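Local coordinates for protein uroporphyrin-III C-methyltransferase (Thermus thermophilus, PDB 1VE2) that probably methylates uroporphyrinogen III with S-adenosyl-L-methionine as methyl donor, a step of porphyrin biosynthesis, at residues 5-10 against 81-86; 181-186 against 220-225. All coordinates share one frame; numbering follows the deposited sequence.

Interaction 1: residues 5-10 against 81-86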
# COMPACT_ATOMS: atom_id res chain seq x y z
N VAL A 5 -16.83 -7.36 14.01
CA VAL A 5 -16.01 -6.17 13.97
C VAL A 5 -15.25 -6.10 12.66
O VAL A 5 -14.69 -7.09 12.19
CB VAL A 5 -14.99 -6.16 15.14
CG1 VAL A 5 -14.08 -4.95 15.03
CG2 VAL A 5 -15.72 -6.17 16.48
N TYR A 6 -15.25 -4.92 12.05
CA TYR A 6 -14.52 -4.70 10.81
C TYR A 6 -13.40 -3.73 11.12
O TYR A 6 -13.65 -2.68 11.73
CB TYR A 6 -15.42 -4.07 9.75
CG TYR A 6 -16.44 -5.01 9.15
CD1 TYR A 6 -16.13 -5.81 8.05
CD2 TYR A 6 -17.73 -5.08 9.67
CE1 TYR A 6 -17.08 -6.65 7.48
CE2 TYR A 6 -18.69 -5.93 9.11
CZ TYR A 6 -18.35 -6.71 8.01
OH TYR A 6 -19.29 -7.54 7.45
N LEU A 7 -12.17 -4.07 10.76
CA LEU A 7 -11.05 -3.13 10.96
C LEU A 7 -10.95 -2.53 9.56
O LEU A 7 -10.53 -3.20 8.61
CB LEU A 7 -9.77 -3.87 11.36
CG LEU A 7 -9.86 -4.72 12.64
CD1 LEU A 7 -8.46 -5.20 13.01
CD2 LEU A 7 -10.46 -3.92 13.80
N VAL A 8 -11.34 -1.27 9.45
CA VAL A 8 -11.41 -0.57 8.17
C VAL A 8 -10.39 0.52 7.88
O VAL A 8 -10.15 1.39 8.71
CB VAL A 8 -12.82 0.07 8.00
CG1 VAL A 8 -12.98 0.70 6.60
CG2 VAL A 8 -13.89 -0.97 8.27
N GLY A 9 -9.81 0.46 6.69
CA GLY A 9 -8.85 1.46 6.27
C GLY A 9 -9.59 2.61 5.60
O GLY A 9 -10.42 2.39 4.72
N ALA A 10 -9.29 3.84 6.01
CA ALA A 10 -9.94 5.01 5.43
C ALA A 10 -9.15 5.60 4.27
O ALA A 10 -9.59 6.57 3.65
CB ALA A 10 -10.14 6.08 6.51
N VAL A 81 -19.85 -3.59 14.24
CA VAL A 81 -19.14 -2.35 14.43
C VAL A 81 -17.87 -2.26 13.59
O VAL A 81 -17.40 -3.25 13.03
CB VAL A 81 -18.80 -2.15 15.92
CG1 VAL A 81 -20.10 -2.09 16.72
CG2 VAL A 81 -17.93 -3.29 16.41
N ALA A 82 -17.33 -1.05 13.50
CA ALA A 82 -16.13 -0.84 12.72
C ALA A 82 -15.12 0.04 13.43
O ALA A 82 -15.48 0.96 14.16
CB ALA A 82 -16.48 -0.22 11.37
N ARG A 83 -13.86 -0.28 13.21
CA ARG A 83 -12.73 0.48 13.73
C ARG A 83 -12.25 1.14 12.43
O ARG A 83 -11.83 0.45 11.50
CB ARG A 83 -11.66 -0.47 14.28
CG ARG A 83 -10.35 0.20 14.68
CD ARG A 83 -10.45 0.97 15.98
NE ARG A 83 -9.18 1.60 16.30
CZ ARG A 83 -8.84 2.84 15.97
NH1 ARG A 83 -9.69 3.62 15.31
NH2 ARG A 83 -7.63 3.30 16.27
N LEU A 84 -12.34 2.47 12.35
CA LEU A 84 -11.93 3.19 11.14
C LEU A 84 -10.59 3.87 11.38
O LEU A 84 -10.46 4.71 12.28
CB LEU A 84 -13.00 4.22 10.77
CG LEU A 84 -12.81 5.01 9.46
CD1 LEU A 84 -12.79 4.06 8.25
CD2 LEU A 84 -13.96 6.01 9.32
N LYS A 85 -9.61 3.51 10.57
CA LYS A 85 -8.25 4.00 10.72
C LYS A 85 -7.65 4.61 9.45
O LYS A 85 -7.91 4.15 8.34
CB LYS A 85 -7.37 2.84 11.18
CG LYS A 85 -8.17 1.72 11.84
CD LYS A 85 -7.33 0.49 12.16
CE LYS A 85 -6.29 0.78 13.22
NZ LYS A 85 -5.56 -0.45 13.60
N GLY A 86 -6.83 5.64 9.62
CA GLY A 86 -6.20 6.26 8.48
C GLY A 86 -5.33 5.24 7.74
O GLY A 86 -4.77 4.33 8.37
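Tyr6, Val8 and Ala10 of segment 5-10 bond to strand 81-85 in parallel register, the two axes 4.6 Å apart at an angle of 18°. Five backbone hydrogen bonds run from Tyr6 N to Val81 O at one end to Ala10 N and Lys85 O (2.7 Å) at the other; between them Val8 gives its N to Arg83 O and receives Lys85 N on its O.

On one face Val5 CG2 meets Val81 CG2 at 3.6 Å, and Leu7 CD2 lies against Arg83 CB at 3.7 Å. Arg83 sets CG opposite the backbone N (chi1 172°) and bends at chi2, which carries the guanidinium away from strand 5-9, to Glu98 and Asp35. Lys85 CE sits over one guanidinium face, offset toward the rim, and its NZ also reaches Glu98.

The face with Tyr6, Ala82, Val8 and Leu84 is mostly apolar, and Val81 O lies at the edge of the Tyr6 ring, near its plane. Leu84 CD1 touches both Val8 CG1 (3.7 Å) and Ala10 CB (3.8 Å), while Val8 CG2 turns back to Ala82 CB. Helix 20-28 packs on this side through Val25, and helix 64-76 on the first.

The contact thus joins two inner, adjacent strands of a helix-flanked parallel sheet, and Glu98, shared by Arg83 and Lys85, together with Asp35 on Arg83, probably balances the two positive charges of strand 81-85.

Interaction 2: residues 181-186 against 220-225; sequences PLALLA and KVVGLY
Val222 rests on Pro181 and Ala183 where a 3-10 turn, residues 220-224, folds back over one face of the mixed sheet that contains strand 181-186. The turn follows strand 214-218, the antiparallel neighbour of 181-186, and leads into helix 225-228. Three successive backbone bonds wind it, from Gly223 N to Lys220 O, Leu224 N to Val221 O and Tyr225 N to Val222 O, whereas no hydrogen bond crosses to the strand: the contact is made by packing alone.

Followed outward, Val222 begins with CB, which lies 3.7 Å from Pro181 CB and equally near the carbonyl oxygen of that proline. There the side chain forks. Val222 CG1, set anti to the backbone N (chi1 177°), passes over the peptide that links Leu182 to Ala183, with 3.8 Å to Ala183 N, and ends against the methyl of Ala183. Val222 CG2 takes the other branch and stays near Pro181 O, at 4.0 Å. Val222 CA sits over the centre of the Tyr225 ring, 3.7 Å above the plane; Val222 thus lies between the ring face and Pro181.

Pro181 also reaches the turn itself, Pro181 CB standing 3.7 Å from Gly223 N. Val217 and Leu197 of the adjoining strands extend the apolar patch. Tyr225 OH bonds to Pro128 O, tying the ring to the loop after helix 119-124, and the ring presents its edge to the strand: Ala183 CB lies near the ring plane, 3.8 Å from Tyr225 CD2.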
# COMPACT_ATOMS: atom_id res chain seq x y z
N PRO A 181 18.69 13.13 -2.90
CA PRO A 181 17.41 13.84 -3.04
C PRO A 181 16.45 13.42 -1.94
O PRO A 181 16.36 12.23 -1.61
CB PRO A 181 16.94 13.41 -4.43
CG PRO A 181 18.22 13.24 -5.17
CD PRO A 181 19.09 12.52 -4.18
N LEU A 182 15.74 14.39 -1.38
CA LEU A 182 14.78 14.13 -0.31
C LEU A 182 13.51 14.94 -0.50
O LEU A 182 13.56 16.11 -0.90
CB LEU A 182 15.41 14.45 1.05
CG LEU A 182 14.59 14.13 2.30
CD1 LEU A 182 15.52 13.85 3.46
CD2 LEU A 182 13.65 15.27 2.62
N ALA A 183 12.37 14.32 -0.21
CA ALA A 183 11.09 14.99 -0.35
C ALA A 183 10.32 14.96 0.96
O ALA A 183 10.36 13.98 1.71
CB ALA A 183 10.27 14.32 -1.44
N LEU A 184 9.62 16.05 1.25
CA LEU A 184 8.80 16.16 2.45
C LEU A 184 7.39 16.45 1.96
O LEU A 184 7.14 17.46 1.32
CB LEU A 184 9.31 17.30 3.34
CG LEU A 184 10.71 17.13 3.94
CD1 LEU A 184 11.08 18.37 4.75
CD2 LEU A 184 10.75 15.89 4.82
N LEU A 185 6.46 15.54 2.24
CA LEU A 185 5.09 15.71 1.78
C LEU A 185 4.11 15.70 2.94
O LEU A 185 3.95 14.69 3.63
CB LEU A 185 4.73 14.60 0.80
CG LEU A 185 5.73 14.35 -0.34
CD1 LEU A 185 6.89 13.51 0.17
CD2 LEU A 185 5.03 13.63 -1.48
N ALA A 186 3.46 16.84 3.16
CA ALA A 186 2.51 16.95 4.25
C ALA A 186 1.08 17.12 3.76
O ALA A 186 0.84 17.72 2.71
CB ALA A 186 2.89 18.12 5.15
N LYS A 220 17.74 8.10 -4.50
CA LYS A 220 17.95 8.53 -5.87
C LYS A 220 16.67 8.69 -6.69
O LYS A 220 16.62 9.52 -7.60
CB LYS A 220 18.88 7.54 -6.59
CG LYS A 220 20.30 7.50 -6.04
CD LYS A 220 21.16 6.50 -6.79
CE LYS A 220 22.60 6.53 -6.28
NZ LYS A 220 23.46 5.57 -7.03
N VAL A 221 15.64 7.92 -6.38
CA VAL A 221 14.40 8.01 -7.14
C VAL A 221 13.70 9.36 -6.95
O VAL A 221 12.96 9.81 -7.82
CB VAL A 221 13.40 6.89 -6.76
CG1 VAL A 221 12.83 7.14 -5.37
CG2 VAL A 221 12.29 6.81 -7.81
N VAL A 222 13.94 10.00 -5.81
CA VAL A 222 13.33 11.29 -5.52
C VAL A 222 13.82 12.37 -6.49
O VAL A 222 13.22 13.45 -6.61
CB VAL A 222 13.62 11.71 -4.05
CG1 VAL A 222 13.05 13.09 -3.76
CG2 VAL A 222 13.00 10.70 -3.09
N GLY A 223 14.90 12.07 -7.20
CA GLY A 223 15.44 13.02 -8.16
C GLY A 223 14.50 13.28 -9.31
O GLY A 223 14.65 14.26 -10.04
N LEU A 224 13.51 12.41 -9.48
CA LEU A 224 12.54 12.56 -10.56
C LEU A 224 11.30 13.35 -10.14
O LEU A 224 10.48 13.72 -10.98
CB LEU A 224 12.06 11.19 -11.03
CG LEU A 224 13.02 10.18 -11.64
CD1 LEU A 224 12.29 8.85 -11.81
CD2 LEU A 224 13.53 10.69 -12.98
N TYR A 225 11.17 13.60 -8.85
CA TYR A 225 9.99 14.26 -8.32
C TYR A 225 9.68 15.66 -8.84
O TYR A 225 8.51 16.03 -8.94
CB TYR A 225 10.04 14.24 -6.79
CG TYR A 225 9.79 12.86 -6.20
CD1 TYR A 225 9.81 11.71 -7.00
CD2 TYR A 225 9.53 12.70 -4.84
CE1 TYR A 225 9.58 10.44 -6.47
CE2 TYR A 225 9.29 11.43 -4.29
CZ TYR A 225 9.32 10.31 -5.11
OH TYR A 225 9.10 9.06 -4.57

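In the fold
Interactions 1 and 2 lie on opposite sides of the chain's centre, their own centres 31 Å apart and their nearest atoms about 14 Å apart, so neither touches the other. Each belongs to a different sheet: 5-10 with 81-86 to the all-parallel one, 181-186 with 220-225 to the mixed one, in keeping with the two-domain alpha/beta architecture of tetrapyrrole methylases. In such enzymes the methyl donor and the tetrapyrrole are bound in the cleft between the domains, but neither contact can be assigned to the active site from its geometry alone. Within 220-225, Leu224, which does not touch strand 181-186, packs on Leu100 of the second subunit, placing this turn at the dimer interface.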